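Local structure of VirX1 (Cyanophage Syn10, 6QGM) at residues B[2-7]-B[219-224]; B[19-24]-B[178-183]; B[35-40]-B[190-195]; B[231-236]-B[331-336]; B[342-347]-B[360-365]. The protein is a marine viral halogenase that iodinates diverse substrates and, as a member of the tryptophan halogenase family, probably depends on a flavin cofactor. All blocks are in the same frame, centred on the assembly; numbering follows the deposited sequence.

Contact 1. Residues B[2-7]-B[219-224]. Residue 2 of segment 2-7 comes from a tag, linker or insertion.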
# COMPACT_ATOMS: atom_id res chain seq x y z
N VAL B 2 25.59 20.07 20.81
CA VAL B 2 24.66 19.40 19.82
C VAL B 2 23.25 20.02 19.83
O VAL B 2 22.79 20.40 18.77
CB VAL B 2 24.61 17.87 20.03
CG1 VAL B 2 24.00 17.47 21.38
CG2 VAL B 2 23.87 17.20 18.88
N LYS B 3 22.58 20.10 20.97
CA LYS B 3 21.17 20.53 21.22
C LYS B 3 20.89 21.94 20.70
O LYS B 3 21.73 22.78 20.94
CB LYS B 3 21.11 20.60 22.75
CG LYS B 3 19.79 20.75 23.47
CD LYS B 3 19.82 20.15 24.89
CE LYS B 3 18.63 19.25 25.17
NZ LYS B 3 18.88 18.11 26.08
N ILE B 4 19.72 22.19 20.12
CA ILE B 4 19.27 23.54 19.69
C ILE B 4 18.88 24.34 20.94
O ILE B 4 17.79 24.06 21.50
CB ILE B 4 18.08 23.45 18.71
CG1 ILE B 4 18.40 22.57 17.50
CG2 ILE B 4 17.63 24.84 18.28
CD1 ILE B 4 17.18 22.03 16.78
N GLU B 5 19.73 25.28 21.37
CA GLU B 5 19.44 26.17 22.53
C GLU B 5 19.05 27.56 22.03
O GLU B 5 18.18 28.20 22.64
CB GLU B 5 20.62 26.24 23.49
CG GLU B 5 20.99 24.90 24.10
CD GLU B 5 22.02 24.99 25.22
OE1 GLU B 5 23.00 25.76 25.05
OE2 GLU B 5 21.86 24.29 26.27
N SER B 6 19.68 28.02 20.95
CA SER B 6 19.42 29.36 20.38
C SER B 6 19.04 29.23 18.91
O SER B 6 19.54 28.31 18.24
CB SER B 6 20.61 30.27 20.55
OG SER B 6 21.67 29.84 19.73
N VAL B 7 18.20 30.14 18.44
CA VAL B 7 17.65 30.15 17.06
C VAL B 7 17.78 31.57 16.50
O VAL B 7 17.46 32.53 17.22
CB VAL B 7 16.20 29.62 17.07
CG1 VAL B 7 15.50 29.87 15.74
CG2 VAL B 7 16.15 28.15 17.43
N ALA B 219 24.16 31.18 16.20
CA ALA B 219 22.95 30.43 16.59
C ALA B 219 23.22 28.95 16.35
O ALA B 219 24.08 28.64 15.51
CB ALA B 219 21.76 30.91 15.80
N ASP B 220 22.53 28.07 17.09
CA ASP B 220 22.62 26.59 16.94
C ASP B 220 21.84 26.20 15.68
O ASP B 220 22.26 25.28 14.98
CB ASP B 220 22.10 25.85 18.17
CG ASP B 220 22.90 26.08 19.45
OD1 ASP B 220 24.14 26.23 19.37
OD2 ASP B 220 22.26 26.10 20.52
N LEU B 221 20.74 26.90 15.41
CA LEU B 221 19.85 26.66 14.24
C LEU B 221 19.50 28.00 13.59
O LEU B 221 19.10 28.92 14.31
CB LEU B 221 18.57 25.95 14.69
CG LEU B 221 17.63 25.57 13.55
CD1 LEU B 221 18.22 24.41 12.75
CD2 LEU B 221 16.24 25.25 14.08
N TYR B 222 19.62 28.06 12.27
CA TYR B 222 19.28 29.23 11.43
C TYR B 222 18.01 28.89 10.65
O TYR B 222 17.95 27.81 10.04
CB TYR B 222 20.47 29.57 10.53
CG TYR B 222 21.69 29.99 11.30
CD1 TYR B 222 22.55 29.05 11.84
CD2 TYR B 222 21.98 31.33 11.49
CE1 TYR B 222 23.68 29.43 12.56
CE2 TYR B 222 23.10 31.73 12.20
CZ TYR B 222 23.96 30.78 12.72
OH TYR B 222 25.06 31.17 13.43
N ILE B 223 17.02 29.76 10.69
CA ILE B 223 15.71 29.54 10.01
C ILE B 223 15.61 30.55 8.87
O ILE B 223 15.75 31.77 9.13
CB ILE B 223 14.54 29.64 11.01
CG1 ILE B 223 14.73 28.66 12.18
CG2 ILE B 223 13.21 29.39 10.30
CD1 ILE B 223 13.61 28.64 13.16
N ASP B 224 15.42 30.05 7.66
CA ASP B 224 15.35 30.89 6.44
C ASP B 224 13.89 31.27 6.20
O ASP B 224 13.13 30.43 5.70
CB ASP B 224 15.95 30.17 5.24
CG ASP B 224 16.02 31.05 4.01
OD1 ASP B 224 15.29 32.08 3.97
OD2 ASP B 224 16.80 30.69 3.09
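The carboxylate of Asp220 reaches across to the backbone of Glu5 and Ser6, where its OD2 receives two N-H groups. Glu5 N donates at 2.8 Å to the anti lone pair of OD2, whereas Ser6 N, 3.2 Å from OD2, comes from above the carboxylate plane, 42° out of it. Ser6 in turn accepts: Asp220 N points its hydrogen at both Ser6 O (3.2 Å) and Ser6 OG (3.3 Å). The hydroxyl can take part because chi1 of 69° sets OG between the backbone N and carbonyl carbon of Ser6. The Glu5 side chain crosses that of Asp220 at a slant with its charged end held apart, OE1 4.6 Å from Asp220 OD2. Beyond this polar start the strands join in parallel register at Val7 and Leu221, whose side chains share one face of the sheet; a weak bond from Leu221 N to Ser6 O and a CA-H...O contact from Val7 to Leu221 O add to the backbone pairing, which continues to Ala8. Ile4 lays CG2 on CB of Leu221 (3.9 Å), and Val7 CG1 meets Ile223 CD1. Strand 6-10 sits between 31-36 and 221-224 in the Rossmann-type sheet, with Leu23 of helix 14-26 packed on Val7 and Ile223, and Trp337 of strand 337-338 against Ile4 and Leu221.

Contact 2. Residues B[19-24]-B[178-183]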
# COMPACT_ATOMS: atom_id res chain seq x y z
N THR B 19 7.00 32.22 12.96
CA THR B 19 8.05 31.32 13.50
C THR B 19 8.50 31.86 14.88
O THR B 19 8.50 31.08 15.85
CB THR B 19 9.21 31.17 12.51
OG1 THR B 19 8.67 30.78 11.25
CG2 THR B 19 10.23 30.15 12.95
N ALA B 20 8.85 33.14 14.96
CA ALA B 20 9.31 33.78 16.22
C ALA B 20 8.25 33.61 17.32
O ALA B 20 8.63 33.18 18.42
CB ALA B 20 9.63 35.24 15.98
N ALA B 21 6.98 33.92 17.04
CA ALA B 21 5.85 33.85 17.99
C ALA B 21 5.67 32.42 18.50
O ALA B 21 5.72 32.22 19.73
CB ALA B 21 4.59 34.36 17.34
N ALA B 22 5.50 31.46 17.58
CA ALA B 22 5.32 30.01 17.86
C ALA B 22 6.45 29.50 18.76
O ALA B 22 6.16 28.95 19.82
CB ALA B 22 5.26 29.23 16.58
N LEU B 23 7.70 29.70 18.34
CA LEU B 23 8.90 29.23 19.08
C LEU B 23 8.95 29.90 20.46
O LEU B 23 9.18 29.18 21.44
CB LEU B 23 10.16 29.52 18.25
CG LEU B 23 10.37 28.61 17.03
CD1 LEU B 23 11.70 28.88 16.33
CD2 LEU B 23 10.29 27.13 17.40
N SER B 24 8.73 31.21 20.53
CA SER B 24 8.82 32.00 21.80
C SER B 24 7.79 31.49 22.82
O SER B 24 8.12 31.47 24.03
CB SER B 24 8.68 33.48 21.55
OG SER B 24 7.32 33.83 21.30
N GLU B 178 4.36 42.26 18.16
CA GLU B 178 4.10 43.19 19.28
C GLU B 178 3.48 42.45 20.47
O GLU B 178 3.84 42.79 21.62
CB GLU B 178 3.27 44.40 18.87
CG GLU B 178 2.16 44.23 17.84
CD GLU B 178 1.73 45.56 17.23
OE1 GLU B 178 1.32 46.45 18.03
OE2 GLU B 178 1.80 45.71 15.96
N LYS B 179 2.61 41.46 20.21
CA LYS B 179 1.75 40.82 21.24
C LYS B 179 2.38 39.54 21.80
O LYS B 179 2.15 39.28 22.99
CB LYS B 179 0.38 40.47 20.66
CG LYS B 179 -0.43 41.64 20.13
CD LYS B 179 -0.64 42.82 21.04
CE LYS B 179 -0.82 44.10 20.24
NZ LYS B 179 -1.40 45.20 21.05
N ILE B 180 3.11 38.76 21.00
CA ILE B 180 3.63 37.43 21.42
C ILE B 180 5.17 37.44 21.42
O ILE B 180 5.75 37.19 22.50
CB ILE B 180 3.04 36.29 20.56
CG1 ILE B 180 1.51 36.33 20.60
CG2 ILE B 180 3.59 34.94 20.99
CD1 ILE B 180 0.83 35.19 19.86
N ALA B 181 5.81 37.70 20.27
CA ALA B 181 7.26 37.46 20.07
C ALA B 181 8.09 38.38 20.98
O ALA B 181 8.85 37.85 21.82
CB ALA B 181 7.62 37.63 18.61
N LEU B 182 7.96 39.69 20.83
CA LEU B 182 8.81 40.65 21.58
C LEU B 182 8.57 40.49 23.08
O LEU B 182 9.52 40.32 23.84
CB LEU B 182 8.54 42.08 21.10
CG LEU B 182 8.96 42.38 19.66
CD1 LEU B 182 8.85 43.88 19.38
CD2 LEU B 182 10.36 41.88 19.39
N PRO B 183 7.31 40.53 23.57
CA PRO B 183 7.06 40.30 24.99
C PRO B 183 7.73 39.03 25.54
O PRO B 183 8.23 39.09 26.65
CB PRO B 183 5.53 40.19 25.06
CG PRO B 183 5.04 41.04 23.90
CD PRO B 183 6.08 40.81 22.82
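Between Ala20, Ala21 and Ser24 on one helix and Ile180 and Ala181 on the other there is no ring, guanidinium or side-chain amide to present a face or an edge; the flat groups here are backbone peptides. Against the Ala21 carbonyl comes the CG2 methyl of Ile180, 3.7 Å from Ala21 O. Helix 14-26 follows the first strand of a Rossmann-type fold and begins in the glycine-rich turn that fits the GxGxxG pattern, while helix 169-181 leads into strand 187-198 of the same sheet. Their meeting is a close helix-helix contact made by small residues: the CA atoms of Ala21 and Ala181 are 4.4 Å apart. The methyls of Ala20 and Ala181 touch, CB to CB 4.1 Å. With chi1 of -56° placing CG1 of Ile180 beside the backbone N, CG2 stands anti to that N, which brings this branch onto Ala21 CB at 3.8 Å. All five touching residues are buried, and Ala20 also rests on Leu34 and Ile9 of the sheet, so the first helix lies between the strands and helix 169-181. The polar side-chain atom at this seam is Ser24 OG, which lies 3.8 Å from Ala181 CA. It also bonds to Asn184, a little further along the chain, and so adds a polar link to an otherwise apolar interface. Within its own helix Ser24 OG donates to Ala21 O at 2.8 Å, approaching 27° away from the carbonyl plane.

Contact 3. Residues B[35-40]-B[190-195]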
# COMPACT_ATOMS: atom_id res chain seq x y z
N ILE B 35 16.27 38.48 12.56
CA ILE B 35 17.04 39.45 11.73
C ILE B 35 16.13 39.90 10.58
O ILE B 35 15.68 39.03 9.79
CB ILE B 35 18.35 38.82 11.23
CG1 ILE B 35 19.28 38.47 12.40
CG2 ILE B 35 19.03 39.71 10.21
CD1 ILE B 35 20.14 37.26 12.15
N GLU B 36 15.87 41.20 10.51
CA GLU B 36 14.93 41.83 9.55
C GLU B 36 15.67 43.03 8.96
O GLU B 36 16.36 43.72 9.73
CB GLU B 36 13.64 42.13 10.31
CG GLU B 36 12.75 43.20 9.71
CD GLU B 36 11.58 43.55 10.62
OE1 GLU B 36 10.66 42.73 10.72
OE2 GLU B 36 11.59 44.65 11.24
N ASP B 37 15.61 43.22 7.64
CA ASP B 37 16.25 44.35 6.91
C ASP B 37 15.27 45.52 6.91
O ASP B 37 14.22 45.44 6.28
CB ASP B 37 16.61 43.95 5.48
CG ASP B 37 17.41 44.98 4.70
OD1 ASP B 37 17.19 46.20 4.93
OD2 ASP B 37 18.26 44.55 3.88
N PRO B 38 15.58 46.63 7.62
CA PRO B 38 14.69 47.79 7.63
C PRO B 38 14.34 48.29 6.21
O PRO B 38 13.22 48.69 5.99
CB PRO B 38 15.48 48.86 8.40
CG PRO B 38 16.52 48.10 9.21
CD PRO B 38 16.76 46.79 8.49
N ASN B 39 15.32 48.25 5.29
CA ASN B 39 15.32 49.02 4.02
C ASN B 39 14.61 48.23 2.91
O ASN B 39 15.12 48.26 1.77
CB ASN B 39 16.76 49.36 3.58
CG ASN B 39 17.54 50.21 4.56
OD1 ASN B 39 17.69 49.85 5.73
ND2 ASN B 39 18.11 51.32 4.09
N ILE B 40 13.47 47.60 3.19
CA ILE B 40 12.77 46.70 2.21
C ILE B 40 11.24 46.92 2.17
O ILE B 40 10.59 47.20 3.22
CB ILE B 40 13.15 45.24 2.49
CG1 ILE B 40 12.87 44.33 1.30
CG2 ILE B 40 12.46 44.77 3.76
CD1 ILE B 40 13.40 42.91 1.46
N GLN B 190 18.04 44.54 13.61
CA GLN B 190 17.87 45.31 12.36
C GLN B 190 19.16 45.17 11.56
O GLN B 190 20.21 45.55 12.08
CB GLN B 190 17.58 46.78 12.66
CG GLN B 190 16.37 47.04 13.56
CD GLN B 190 15.04 47.02 12.85
OE1 GLN B 190 14.52 45.96 12.49
NE2 GLN B 190 14.48 48.20 12.62
N GLY B 191 19.10 44.62 10.35
CA GLY B 191 20.31 44.36 9.55
C GLY B 191 20.04 43.54 8.31
O GLY B 191 19.01 42.86 8.24
N LYS B 192 20.94 43.66 7.34
CA LYS B 192 20.98 42.89 6.08
C LYS B 192 22.00 41.76 6.28
O LYS B 192 23.15 42.07 6.64
CB LYS B 192 21.38 43.82 4.92
CG LYS B 192 21.63 43.13 3.58
CD LYS B 192 21.66 44.05 2.41
CE LYS B 192 22.33 43.43 1.20
NZ LYS B 192 22.79 44.50 0.28
N VAL B 193 21.57 40.51 6.10
CA VAL B 193 22.46 39.32 6.01
C VAL B 193 23.21 39.38 4.68
O VAL B 193 22.52 39.31 3.64
CB VAL B 193 21.67 38.01 6.12
CG1 VAL B 193 22.56 36.80 5.89
CG2 VAL B 193 20.96 37.92 7.46
N THR B 194 24.54 39.53 4.71
CA THR B 194 25.39 39.74 3.51
C THR B 194 26.17 38.47 3.16
O THR B 194 26.43 38.28 1.97
CB THR B 194 26.33 40.94 3.69
OG1 THR B 194 27.29 40.69 4.72
CG2 THR B 194 25.58 42.21 4.00
N GLY B 195 26.53 37.64 4.15
CA GLY B 195 27.37 36.45 3.94
C GLY B 195 27.29 35.47 5.10
O GLY B 195 26.40 35.62 5.98
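Strand 31-36, second in the Rossmann-type unit, ends where Glu36 forms a parallel bridge with Gln190 of strand 187-198. In such folds the end of this strand commonly carries an acid that binds a nucleotide ribose; the position of Glu36 is consistent with that place, although this apo structure has no ligand there. One backbone bond spans the segments, from Gly191 N to Glu36 O (2.9 Å, angle 165° at the hydrogen), and a CA-H...O contact from Gln190 to the same oxygen lies beside it. The side chains of Glu36 and Gln190 run alongside each other in the same direction, with carboxylate and amide planes 61° apart. Their nearest oxygens, Glu36 OE2 and Gln190 OE1, are 3.4 Å apart and are not bonded. Glu36 instead takes the indole N-H of Trp17 on OE1 and a weak bond from His188 on OE2. On the buried side Ile35 CG2 touches Val193 CG2 at 3.8 Å, the two side chains crossing at about a right angle. Past the bridge the two chains run at a steep angle to each other but stay in touch. Pro38 sets CG on Gln190 CB (3.8 Å), and Asp37 lies along Lys192, with OD2 3.4 Å from Lys192 CB. Asp37 OD1 accepts from Asn39 N, an Asx turn that bends the departing chain. Because Lys192 is extended, its NZ stays 5.8 Å from Asp37 OD2; any attraction between the two charges is probably weak, and the sheet bond and side-chain packing carry the contact.

Contact 4. Residues B[231-236]-B[331-336]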
# COMPACT_ATOMS: atom_id res chain seq x y z
N LEU B 231 17.74 32.83 0.71
CA LEU B 231 19.16 33.25 0.88
C LEU B 231 19.96 32.18 1.63
O LEU B 231 21.08 31.93 1.22
CB LEU B 231 19.20 34.59 1.61
CG LEU B 231 20.59 35.19 1.74
CD1 LEU B 231 21.14 35.56 0.34
CD2 LEU B 231 20.60 36.39 2.70
N LEU B 232 19.41 31.59 2.69
CA LEU B 232 20.17 30.65 3.58
C LEU B 232 20.08 29.22 3.02
O LEU B 232 21.12 28.58 2.88
CB LEU B 232 19.63 30.73 5.01
CG LEU B 232 20.33 31.75 5.91
CD1 LEU B 232 20.35 33.16 5.32
CD2 LEU B 232 19.68 31.76 7.29
N LEU B 233 18.88 28.74 2.70
CA LEU B 233 18.66 27.34 2.26
C LEU B 233 19.19 27.17 0.83
O LEU B 233 20.09 26.32 0.61
CB LEU B 233 17.17 27.00 2.35
CG LEU B 233 16.79 25.58 1.93
CD1 LEU B 233 17.70 24.56 2.60
CD2 LEU B 233 15.34 25.28 2.24
N GLY B 234 18.64 27.95 -0.09
CA GLY B 234 18.93 27.88 -1.54
C GLY B 234 20.32 28.40 -1.87
O GLY B 234 21.09 27.63 -2.47
N GLU B 235 20.64 29.65 -1.51
CA GLU B 235 21.91 30.31 -1.91
C GLU B 235 23.05 29.77 -1.04
O GLU B 235 23.90 29.05 -1.60
CB GLU B 235 21.83 31.84 -1.89
CG GLU B 235 23.05 32.47 -2.58
CD GLU B 235 23.12 33.98 -2.69
OE1 GLU B 235 22.19 34.55 -3.27
OE2 GLU B 235 24.12 34.58 -2.21
N PHE B 236 23.08 30.08 0.25
CA PHE B 236 24.24 29.81 1.14
C PHE B 236 24.46 28.30 1.29
O PHE B 236 25.63 27.91 1.16
CB PHE B 236 24.07 30.47 2.51
CG PHE B 236 24.08 31.98 2.55
CD1 PHE B 236 24.43 32.74 1.44
CD2 PHE B 236 23.77 32.65 3.73
CE1 PHE B 236 24.47 34.12 1.51
CE2 PHE B 236 23.81 34.03 3.80
CZ PHE B 236 24.16 34.77 2.69
N GLY B 331 7.45 25.34 -6.91
CA GLY B 331 8.18 24.09 -6.64
C GLY B 331 8.61 24.01 -5.19
O GLY B 331 7.98 24.67 -4.35
N LYS B 332 9.65 23.24 -4.93
CA LYS B 332 10.20 22.99 -3.57
C LYS B 332 11.70 22.77 -3.69
O LYS B 332 12.15 22.24 -4.73
CB LYS B 332 9.58 21.71 -2.98
CG LYS B 332 9.46 20.60 -4.01
CD LYS B 332 9.35 19.23 -3.46
CE LYS B 332 9.66 18.19 -4.53
NZ LYS B 332 9.34 16.82 -4.05
N ARG B 333 12.44 23.14 -2.65
CA ARG B 333 13.82 22.66 -2.44
C ARG B 333 13.75 21.14 -2.24
O ARG B 333 12.70 20.62 -1.77
CB ARG B 333 14.44 23.37 -1.24
CG ARG B 333 14.46 24.89 -1.35
CD ARG B 333 15.44 25.36 -2.40
NE ARG B 333 15.15 26.70 -2.88
CZ ARG B 333 15.88 27.32 -3.79
NH1 ARG B 333 16.94 26.73 -4.30
NH2 ARG B 333 15.55 28.53 -4.20
N THR B 334 14.83 20.43 -2.57
CA THR B 334 14.91 18.95 -2.45
C THR B 334 14.90 18.56 -0.97
O THR B 334 14.66 17.39 -0.68
CB THR B 334 16.13 18.44 -3.24
OG1 THR B 334 17.32 19.04 -2.74
CG2 THR B 334 16.04 18.77 -4.71
N ARG B 335 15.18 19.51 -0.08
CA ARG B 335 15.13 19.34 1.39
C ARG B 335 14.84 20.69 2.04
O ARG B 335 15.33 21.71 1.53
CB ARG B 335 16.45 18.82 1.93
CG ARG B 335 16.70 17.34 1.66
CD ARG B 335 18.02 16.89 2.26
NE ARG B 335 19.12 17.66 1.71
CZ ARG B 335 20.36 17.63 2.16
NH1 ARG B 335 20.70 16.82 3.14
NH2 ARG B 335 21.28 18.38 1.59
N ALA B 336 14.11 20.67 3.16
CA ALA B 336 13.75 21.86 3.96
C ALA B 336 14.81 22.10 5.04
O ALA B 336 15.19 23.27 5.27
CB ALA B 336 12.40 21.64 4.56
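Van der Waals contact centres on Leu233, whose CD2 lies 3.7 Å from Arg333 CG as the two side chains slide past each other in opposite directions. With CG anti to the backbone N (chi1 180°), Leu233 also drives this methyl toward the turn after strand 331-333, where CD2 is 3.6 Å from both Arg335 O and Ala336 O. Over the guanidinium the contact is of another kind: Gly234 CA sits above one face of Arg333, 3.6 Å from NH1 and displaced toward the rim of the group. Glycine, having no side chain, lets the arginine lie close against the helix backbone. Polar bonding is directed outside the pair. Arg333 NH1 donates to Glu239 O, Arg335 NH2 forms a salt bridge with the Glu239 carboxylate, and the start of helix 231-236 gives its Leu232 and Leu233 N-H groups to Asp224 OD2. The two segments thus meet by van der Waals contact, with Glu239, on the chain leaving the helix, bonding to both arginines. The chemistry implies a seam held by close fit, with the Arg333 guanidinium oriented in part by its bond to Glu239 O.

Contact 5. Residues B[342-347]-B[360-365]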
# COMPACT_ATOMS: atom_id res chain seq x y z
N VAL B 342 17.00 25.63 8.39
CA VAL B 342 15.63 25.16 8.02
C VAL B 342 14.94 26.22 7.19
O VAL B 342 14.88 27.36 7.66
CB VAL B 342 14.76 24.85 9.26
CG1 VAL B 342 13.44 24.22 8.87
CG2 VAL B 342 15.48 23.96 10.25
N GLY B 343 14.39 25.84 6.04
CA GLY B 343 13.50 26.68 5.22
C GLY B 343 12.08 26.65 5.76
O GLY B 343 11.53 25.53 5.91
N ILE B 344 11.52 27.82 6.07
CA ILE B 344 10.10 28.01 6.48
C ILE B 344 9.48 29.07 5.56
O ILE B 344 10.01 30.18 5.50
CB ILE B 344 9.99 28.40 7.98
CG1 ILE B 344 10.67 27.34 8.87
CG2 ILE B 344 8.54 28.66 8.38
CD1 ILE B 344 10.18 27.28 10.29
N GLY B 345 8.41 28.70 4.86
CA GLY B 345 7.70 29.56 3.90
C GLY B 345 8.26 29.40 2.49
O GLY B 345 8.66 28.28 2.12
N LEU B 346 8.31 30.49 1.73
CA LEU B 346 8.60 30.47 0.28
C LEU B 346 10.08 30.12 0.04
O LEU B 346 10.38 29.65 -1.07
CB LEU B 346 8.22 31.82 -0.33
CG LEU B 346 6.75 32.23 -0.19
CD1 LEU B 346 6.33 33.09 -1.38
CD2 LEU B 346 5.81 31.04 -0.08
N SER B 347 10.95 30.30 1.03
CA SER B 347 12.37 29.88 1.00
C SER B 347 12.47 28.36 0.75
O SER B 347 13.47 27.93 0.15
CB SER B 347 13.09 30.26 2.26
OG SER B 347 12.45 29.68 3.38
N LEU B 360 0.73 27.29 3.88
CA LEU B 360 0.86 25.84 4.24
C LEU B 360 2.32 25.51 4.52
O LEU B 360 2.66 25.03 5.61
CB LEU B 360 0.33 24.97 3.10
CG LEU B 360 0.42 23.46 3.36
CD1 LEU B 360 -0.64 23.05 4.38
CD2 LEU B 360 0.25 22.69 2.06
N THR B 361 3.15 25.73 3.51
CA THR B 361 4.63 25.63 3.55
C THR B 361 5.15 26.23 4.87
O THR B 361 6.23 25.80 5.32
CB THR B 361 5.20 26.24 2.26
OG1 THR B 361 6.62 26.13 2.30
CG2 THR B 361 4.80 27.69 2.05
N THR B 362 4.42 27.18 5.48
CA THR B 362 4.86 27.94 6.69
C THR B 362 4.40 27.25 7.98
O THR B 362 5.31 26.81 8.72
CB THR B 362 4.42 29.41 6.63
OG1 THR B 362 4.82 29.92 5.36
CG2 THR B 362 4.99 30.25 7.75
N HIS B 363 3.09 27.18 8.29
CA HIS B 363 2.61 26.72 9.63
C HIS B 363 2.88 25.23 9.81
O HIS B 363 3.13 24.83 10.96
CB HIS B 363 1.14 27.09 9.96
CG HIS B 363 0.15 26.84 8.88
ND1 HIS B 363 -0.77 27.79 8.49
CD2 HIS B 363 -0.06 25.77 8.07
CE1 HIS B 363 -1.51 27.32 7.51
NE2 HIS B 363 -1.09 26.08 7.23
N GLU B 364 2.86 24.43 8.74
CA GLU B 364 3.21 22.99 8.78
C GLU B 364 4.65 22.85 9.26
O GLU B 364 4.88 22.12 10.25
CB GLU B 364 2.98 22.35 7.41
CG GLU B 364 3.58 20.95 7.26
CD GLU B 364 2.85 19.83 7.97
OE1 GLU B 364 1.75 20.06 8.57
OE2 GLU B 364 3.39 18.71 7.92
N ASN B 365 5.60 23.52 8.62
CA ASN B 365 7.04 23.44 8.99
C ASN B 365 7.23 24.00 10.41
O ASN B 365 8.06 23.43 11.14
CB ASN B 365 7.94 24.11 7.95
CG ASN B 365 8.14 23.22 6.74
OD1 ASN B 365 7.44 22.22 6.60
ND2 ASN B 365 9.07 23.58 5.87
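Asn365 ND2 donates to Gly343 O at 3.1 Å, tying the first turns of helix 360-373 to the end of strand 341-343. The bond is fairly straight (151° at the hydrogen), and the oxygen lies near the amide plane, 12° out of it. This strand belongs to the Rossmann-type sheet beside 221-224, and the chain leaving it runs along the helix through Gly345. Thr361 OG1, set anti to the backbone N by chi1 of -179°, faces Gly345 O at 3.0 Å and lies near Gly349 O as well. Gly345 comes close to the helix, its CA 4.3 Å from Thr362 CA. It has a positive phi, which glycine accommodates readily, and its lack of a side chain leaves place for the Thr362 hydroxyl, which is bonded to Ser15 OG of helix 14-26. Apolar contacts fill in around these polar ones. Ile344 meets Thr362 at about a right angle, CG2 to CG2 3.9 Å, and Ile344 also touches Thr19 and Cys225. Most of the contact is buried, covered by helices 14-26 and 382-408, the latter reaching Asn365 through Cys392. At the more exposed end Leu346 bends its tip back to the helix, CD2 4.1 Å from Thr361 CG2.

Contacts 2 and 5 are buried; contacts 1, 3 and 4 reach partly to the surface. Contacts 1 and 3 bind adjoining strands of one Rossmann-type sheet by parallel bridges, and contact 5 adds strand 341-343, next to 221-224. Helix 14-26 of contact 2 covers the sheet, and its Thr19 packs on Ile223 of contact 1. Contact 4 touches contact 5 through Ala336 O and Gly343 N, probably a hydrogen bond, and contact 1 through Asp224, which accepts N-H groups at the helix start. Chemistry follows place: backbone bonds at strand ends in contacts 1 and 3, with a carboxylate added in contact 1, small methyls between helices in contact 2, leucine and glycine against an arginine in contact 4, and side-chain-to-carbonyl bonds in contact 5.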